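Local coordinates for DUF211 domain-containing protein (Archaeoglobus fulgidus DSM 4304, PDB 3BPD) that is of unknown function but binds magnesium ions and assembles into a heptamer in the crystal, at residues L9-L14 against G74-V79; V13-E18 against A47-K52. The protein carries 1 engineered substitution. All coordinates share one frame; numbering follows the deposited sequence.

Contact 1. Residues L9-L14 against G74-V79; sequences LVLDVL and GVIHSV. With MG (magnesium ion), chain Y.
D12 and S78 reach out together from adjacent strands to bind one magnesium ion, in the four-stranded antiparallel sheet of a ferredoxin-like βαββαβ fold. Strands 6-16 and 75-85, the first and last of the chain, pair here, and a classic beta bulge interrupts them: H77 and S78 both face D12. D12 O accepts H77 N at 2.8 Å and, weakly, S78 N at 3.4 Å, while D12 N gives a nearly straight bond to S78 O. Past the bulge, L14 and V75 exchange two backbone bonds.

On the face opposite D12 and S78 lie the aliphatic L11, V13, I76 and V79; L11 and I76 pack against helix 62-71, and V79 against T21 of a neighbouring subunit. L11 splits its methyls, CD1 meeting I76 CD1 and CD2 lying beside V79 CG1. V13 CG2 packs on I76 CG1 at 4.1 Å; replacing V13 by an alanine removes both of these branch methyls and would probably open a gap beside I76.

The D12 side chain shows why aspartate fits the metal side. Its CB lies beside S78 OG; CG, anti to the backbone N (chi1 169°), places the carboxylate at the magnesium; OD1 binds the ion at 2.2 Å. S78 OG, which also hydrogen-bonds D80 OD1, completes the pair of protein ligands in this chain, 2.3 Å from the magnesium.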
loop_
_atom_site.group_PDB
_atom_site.type_symbol
_atom_site.label_atom_id
_atom_site.label_comp_id
_atom_site.label_asym_id
_atom_site.label_seq_id
_atom_site.Cartn_x
_atom_site.Cartn_y
_atom_site.Cartn_z
ATOM N N LEU F 9 -6.986 4.720 21.202
ATOM C CA LEU F 9 -6.099 4.011 22.114
ATOM C C LEU F 9 -5.860 2.578 21.629
ATOM O O LEU F 9 -6.765 1.915 21.117
ATOM C CB LEU F 9 -6.714 3.957 23.525
ATOM C CG LEU F 9 -6.944 5.274 24.261
ATOM C CD1 LEU F 9 -7.878 5.087 25.451
ATOM C CD2 LEU F 9 -5.602 5.809 24.707
ATOM N N VAL F 10 -4.630 2.105 21.757
ATOM C CA VAL F 10 -4.349 0.727 21.402
ATOM C C VAL F 10 -3.853 0.164 22.721
ATOM O O VAL F 10 -2.778 0.504 23.195
ATOM C CB VAL F 10 -3.272 0.591 20.294
ATOM C CG1 VAL F 10 -2.885 -0.881 20.137
ATOM C CG2 VAL F 10 -3.810 1.143 18.966
ATOM N N LEU F 11 -4.676 -0.667 23.333
ATOM C CA LEU F 11 -4.328 -1.240 24.613
ATOM C C LEU F 11 -3.898 -2.697 24.559
ATOM O O LEU F 11 -4.546 -3.526 23.933
ATOM C CB LEU F 11 -5.515 -1.092 25.562
ATOM C CG LEU F 11 -6.030 0.342 25.682
ATOM C CD1 LEU F 11 -7.072 0.421 26.772
ATOM C CD2 LEU F 11 -4.872 1.280 25.989
ATOM N N ASP F 12 -2.777 -3.000 25.199
ATOM C CA ASP F 12 -2.309 -4.372 25.267
ATOM C C ASP F 12 -2.950 -4.924 26.531
ATOM O O ASP F 12 -2.631 -4.481 27.637
ATOM C CB ASP F 12 -0.795 -4.432 25.417
ATOM C CG ASP F 12 -0.314 -5.819 25.761
ATOM O OD1 ASP F 12 0.861 -5.955 26.157
ATOM O OD2 ASP F 12 -1.114 -6.779 25.632
ATOM N N VAL F 13 -3.846 -5.888 26.370
ATOM C CA VAL F 13 -4.538 -6.457 27.515
ATOM C C VAL F 13 -4.403 -7.967 27.694
ATOM O O VAL F 13 -4.450 -8.729 26.729
ATOM C CB VAL F 13 -6.039 -6.094 27.461
ATOM C CG1 VAL F 13 -6.807 -6.850 28.523
ATOM C CG2 VAL F 13 -6.211 -4.599 27.662
ATOM N N LEU F 14 -4.215 -8.382 28.945
ATOM C CA LEU F 14 -4.129 -9.795 29.297
ATOM C C LEU F 14 -5.413 -10.072 30.078
ATOM O O LEU F 14 -5.846 -9.245 30.877
ATOM C CB LEU F 14 -2.915 -10.074 30.184
ATOM C CG LEU F 14 -2.846 -11.502 30.745
ATOM C CD1 LEU F 14 -2.318 -12.457 29.675
ATOM C CD2 LEU F 14 -1.947 -11.530 31.968
ATOM N N GLY F 74 -10.193 -8.089 32.759
ATOM C CA GLY F 74 -8.949 -7.881 32.052
ATOM C C GLY F 74 -8.025 -6.909 32.748
ATOM O O GLY F 74 -8.436 -6.151 33.629
ATOM N N VAL F 75 -6.761 -6.943 32.349
ATOM C CA VAL F 75 -5.765 -6.046 32.897
ATOM C C VAL F 75 -5.007 -5.413 31.729
ATOM O O VAL F 75 -4.692 -6.081 30.753
ATOM C CB VAL F 75 -4.780 -6.801 33.835
ATOM C CG1 VAL F 75 -4.039 -7.881 33.067
ATOM C CG2 VAL F 75 -3.797 -5.819 34.454
ATOM N N ILE F 76 -4.751 -4.113 31.836
ATOM C CA ILE F 76 -4.030 -3.353 30.821
ATOM C C ILE F 76 -2.531 -3.429 31.108
ATOM O O ILE F 76 -2.046 -2.808 32.048
ATOM C CB ILE F 76 -4.441 -1.862 30.843
ATOM C CG1 ILE F 76 -5.935 -1.722 30.543
ATOM C CG2 ILE F 76 -3.616 -1.081 29.847
ATOM C CD1 ILE F 76 -6.444 -0.310 30.638
ATOM N N HIS F 77 -1.799 -4.191 30.306
ATOM C CA HIS F 77 -0.370 -4.318 30.499
ATOM C C HIS F 77 0.361 -3.105 29.990
ATOM O O HIS F 77 1.393 -2.722 30.523
ATOM C CB HIS F 77 0.138 -5.557 29.787
ATOM C CG HIS F 77 -0.059 -6.809 30.572
ATOM N ND1 HIS F 77 0.211 -8.061 30.061
ATOM C CD2 HIS F 77 -0.495 -7.004 31.839
ATOM C CE1 HIS F 77 -0.052 -8.970 30.980
ATOM N NE2 HIS F 77 -0.482 -8.355 32.069
ATOM N N SER F 78 -0.175 -2.495 28.947
ATOM C CA SER F 78 0.459 -1.318 28.390
ATOM C C SER F 78 -0.405 -0.604 27.351
ATOM O O SER F 78 -1.220 -1.224 26.665
ATOM C CB SER F 78 1.788 -1.709 27.757
ATOM O OG SER F 78 1.553 -2.490 26.610
ATOM N N VAL F 79 -0.213 0.707 27.255
ATOM C CA VAL F 79 -0.919 1.548 26.302
ATOM C C VAL F 79 0.051 1.647 25.133
ATOM O O VAL F 79 1.054 2.333 25.228
ATOM C CB VAL F 79 -1.168 2.950 26.918
ATOM C CG1 VAL F 79 -1.889 3.845 25.929
ATOM C CG2 VAL F 79 -1.966 2.809 28.210
HETATM MG MG MG Y . 2.543 -4.501 26.028
#

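Contact 2. Residues V13-E18 against A47-K52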
loop_
_atom_site.group_PDB
_atom_site.type_symbol
_atom_site.label_atom_id
_atom_site.label_comp_id
_atom_site.label_asym_id
_atom_site.label_seq_id
_atom_site.Cartn_x
_atom_site.Cartn_y
_atom_site.Cartn_z
ATOM N N VAL F 13 -3.846 -5.888 26.370
ATOM C CA VAL F 13 -4.538 -6.457 27.515
ATOM C C VAL F 13 -4.403 -7.967 27.694
ATOM O O VAL F 13 -4.450 -8.729 26.729
ATOM C CB VAL F 13 -6.039 -6.094 27.461
ATOM C CG1 VAL F 13 -6.807 -6.850 28.523
ATOM C CG2 VAL F 13 -6.211 -4.599 27.662
ATOM N N LEU F 14 -4.215 -8.382 28.945
ATOM C CA LEU F 14 -4.129 -9.795 29.297
ATOM C C LEU F 14 -5.413 -10.072 30.078
ATOM O O LEU F 14 -5.846 -9.245 30.877
ATOM C CB LEU F 14 -2.915 -10.074 30.184
ATOM C CG LEU F 14 -2.846 -11.502 30.745
ATOM C CD1 LEU F 14 -2.318 -12.457 29.675
ATOM C CD2 LEU F 14 -1.947 -11.530 31.968
ATOM N N LYS F 15 -6.024 -11.228 29.852
ATOM C CA LYS F 15 -7.271 -11.551 30.538
ATOM C C LYS F 15 -7.542 -13.047 30.605
ATOM O O LYS F 15 -7.048 -13.814 29.787
ATOM C CB LYS F 15 -8.443 -10.906 29.800
ATOM C CG LYS F 15 -8.796 -11.634 28.499
ATOM C CD LYS F 15 -10.045 -11.059 27.859
ATOM C CE LYS F 15 -10.638 -12.016 26.841
ATOM N NZ LYS F 15 -11.126 -13.274 27.469
ATOM N N PRO F 16 -8.340 -13.486 31.584
ATOM C CA PRO F 16 -8.605 -14.923 31.629
ATOM C C PRO F 16 -9.509 -15.202 30.426
ATOM O O PRO F 16 -10.000 -14.265 29.798
ATOM C CB PRO F 16 -9.309 -15.098 32.965
ATOM C CG PRO F 16 -10.090 -13.821 33.086
ATOM C CD PRO F 16 -9.115 -12.763 32.608
ATOM N N HIS F 17 -9.732 -16.469 30.100
ATOM C CA HIS F 17 -10.552 -16.809 28.942
ATOM C C HIS F 17 -11.965 -16.234 28.939
ATOM O O HIS F 17 -12.515 -15.944 27.880
ATOM C CB HIS F 17 -10.623 -18.324 28.778
ATOM C CG HIS F 17 -9.305 -18.960 28.481
ATOM N ND1 HIS F 17 -9.151 -20.323 28.337
ATOM C CD2 HIS F 17 -8.074 -18.426 28.310
ATOM C CE1 HIS F 17 -7.883 -20.599 28.092
ATOM N NE2 HIS F 17 -7.207 -19.464 28.071
ATOM N N GLU F 18 -12.555 -16.063 30.114
ATOM C CA GLU F 18 -13.909 -15.533 30.198
ATOM C C GLU F 18 -13.926 -14.181 30.875
ATOM O O GLU F 18 -13.159 -13.941 31.792
ATOM C CB GLU F 18 -14.799 -16.516 30.956
ATOM C CG GLU F 18 -15.153 -17.749 30.152
ATOM C CD GLU F 18 -16.284 -17.503 29.167
ATOM O OE1 GLU F 18 -16.338 -16.410 28.559
ATOM O OE2 GLU F 18 -17.122 -18.408 28.990
ATOM N N ALA F 47 -4.823 -20.614 30.478
ATOM C CA ALA F 47 -6.095 -20.107 30.969
ATOM C C ALA F 47 -6.119 -18.591 30.829
ATOM O O ALA F 47 -6.753 -17.887 31.622
ATOM C CB ALA F 47 -6.251 -20.487 32.418
ATOM N N THR F 48 -5.447 -18.091 29.800
ATOM C CA THR F 48 -5.341 -16.660 29.600
ATOM C C THR F 48 -5.222 -16.298 28.123
ATOM O O THR F 48 -4.914 -17.147 27.288
ATOM C CB THR F 48 -4.095 -16.139 30.354
ATOM O OG1 THR F 48 -4.414 -14.913 31.008
ATOM C CG2 THR F 48 -2.931 -15.904 29.398
ATOM N N GLU F 49 -5.472 -15.034 27.804
ATOM C CA GLU F 49 -5.354 -14.571 26.428
ATOM C C GLU F 49 -4.719 -13.198 26.411
ATOM O O GLU F 49 -4.923 -12.397 27.323
ATOM C CB GLU F 49 -6.720 -14.444 25.748
ATOM C CG GLU F 49 -7.603 -15.658 25.804
ATOM C CD GLU F 49 -8.816 -15.517 24.912
ATOM O OE1 GLU F 49 -9.524 -14.488 25.024
ATOM O OE2 GLU F 49 -9.062 -16.439 24.099
ATOM N N ASN F 50 -3.929 -12.941 25.378
ATOM C CA ASN F 50 -3.322 -11.637 25.201
ATOM C C ASN F 50 -4.071 -11.083 23.994
ATOM O O ASN F 50 -4.161 -11.736 22.949
ATOM C CB ASN F 50 -1.822 -11.760 24.922
ATOM C CG ASN F 50 -1.006 -12.001 26.194
ATOM O OD1 ASN F 50 -1.075 -11.215 27.134
ATOM N ND2 ASN F 50 -0.227 -13.090 26.221
ATOM N N ILE F 51 -4.636 -9.894 24.156
ATOM C CA ILE F 51 -5.403 -9.267 23.092
ATOM C C ILE F 51 -5.035 -7.793 22.905
ATOM O O ILE F 51 -4.643 -7.119 23.860
ATOM C CB ILE F 51 -6.928 -9.379 23.392
ATOM C CG1 ILE F 51 -7.269 -8.631 24.689
ATOM C CG2 ILE F 51 -7.329 -10.840 23.537
ATOM C CD1 ILE F 51 -8.751 -8.684 25.073
ATOM N N LYS F 52 -5.151 -7.305 21.668
ATOM C CA LYS F 52 -4.879 -5.899 21.348
ATOM C C LYS F 52 -6.230 -5.190 21.144
ATOM O O LYS F 52 -7.019 -5.592 20.288
ATOM C CB LYS F 52 -4.041 -5.786 20.065
ATOM C CG LYS F 52 -2.708 -5.094 20.256
ATOM C CD LYS F 52 -1.726 -5.986 21.008
ATOM C CE LYS F 52 -0.388 -5.305 21.239
ATOM N NZ LYS F 52 0.660 -6.320 21.542
#
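A47 lies against the ring of H17 beside the antiparallel pair of strands 6-16 and 48-57 in the ferredoxin-like sheet. The A47 CA is over one face of the imidazole, offset toward its rim, in a CH-pi contact 3.5 Å from the ring centroid, while the alanine methyl points away. The H17 NE2 has a hydrogen bond to D45 O and a weak one to T48 O.

T48 follows, its hydroxyl adding a second donor to the K15 carbonyl. K15 O thus takes E49 N nearly head-on at 2.8 Å and T48 OG1 from well above the carbonyl plane at 3.1 Å. T48 CG2 and OG1 both come up against one side of L14 CD1, the two side chains crossing at about a right angle.

E49 also accepts K15 N through its backbone O. Its side chain runs alongside that of K15, and E49 OE1 and K15 NZ form a salt bridge at 3.2 Å, its hydrogen bond weak. The bend at the end of the lysine (chi4 65°) turns NZ back to P16 O, 2.8 Å away in the carbonyl plane; NZ also hydrogen-bonds P19 O, its strongest polar partner. A long lysine can thus gather backbone oxygens as well as a carboxylate.

N50 OD1 lies beside L14 CD1. I51 carries the ladder on through two nearly straight bonds with V13, and its CD1 meets K15 CD at 3.9 Å.

K15, E49 and I51 lie under helix 21-29, where T21 touches all three, while N50 touches E43 of strand 34-44.

How the contacts relate
Contacts 1 and 2 share V13 and L14, and strand 6-16 is the inner strand that pairs with 75-85 along one edge and with 48-57 along the other. Their centres lie 10 Å apart, and they meet directly where G74 CA packs on K15 CB at 3.8 Å. Both border metal. Contact 1 supplies D12 and S78 to one magnesium site; H77, a ligand of the first magnesium site in this protein, binds no metal there in this chain. Contact 2 approaches magnesium less directly: the N50 side chain comes to about 4 Å from an ion, and that of T48 to about 3 Å from the side chain of D45, which binds magnesium together with E43.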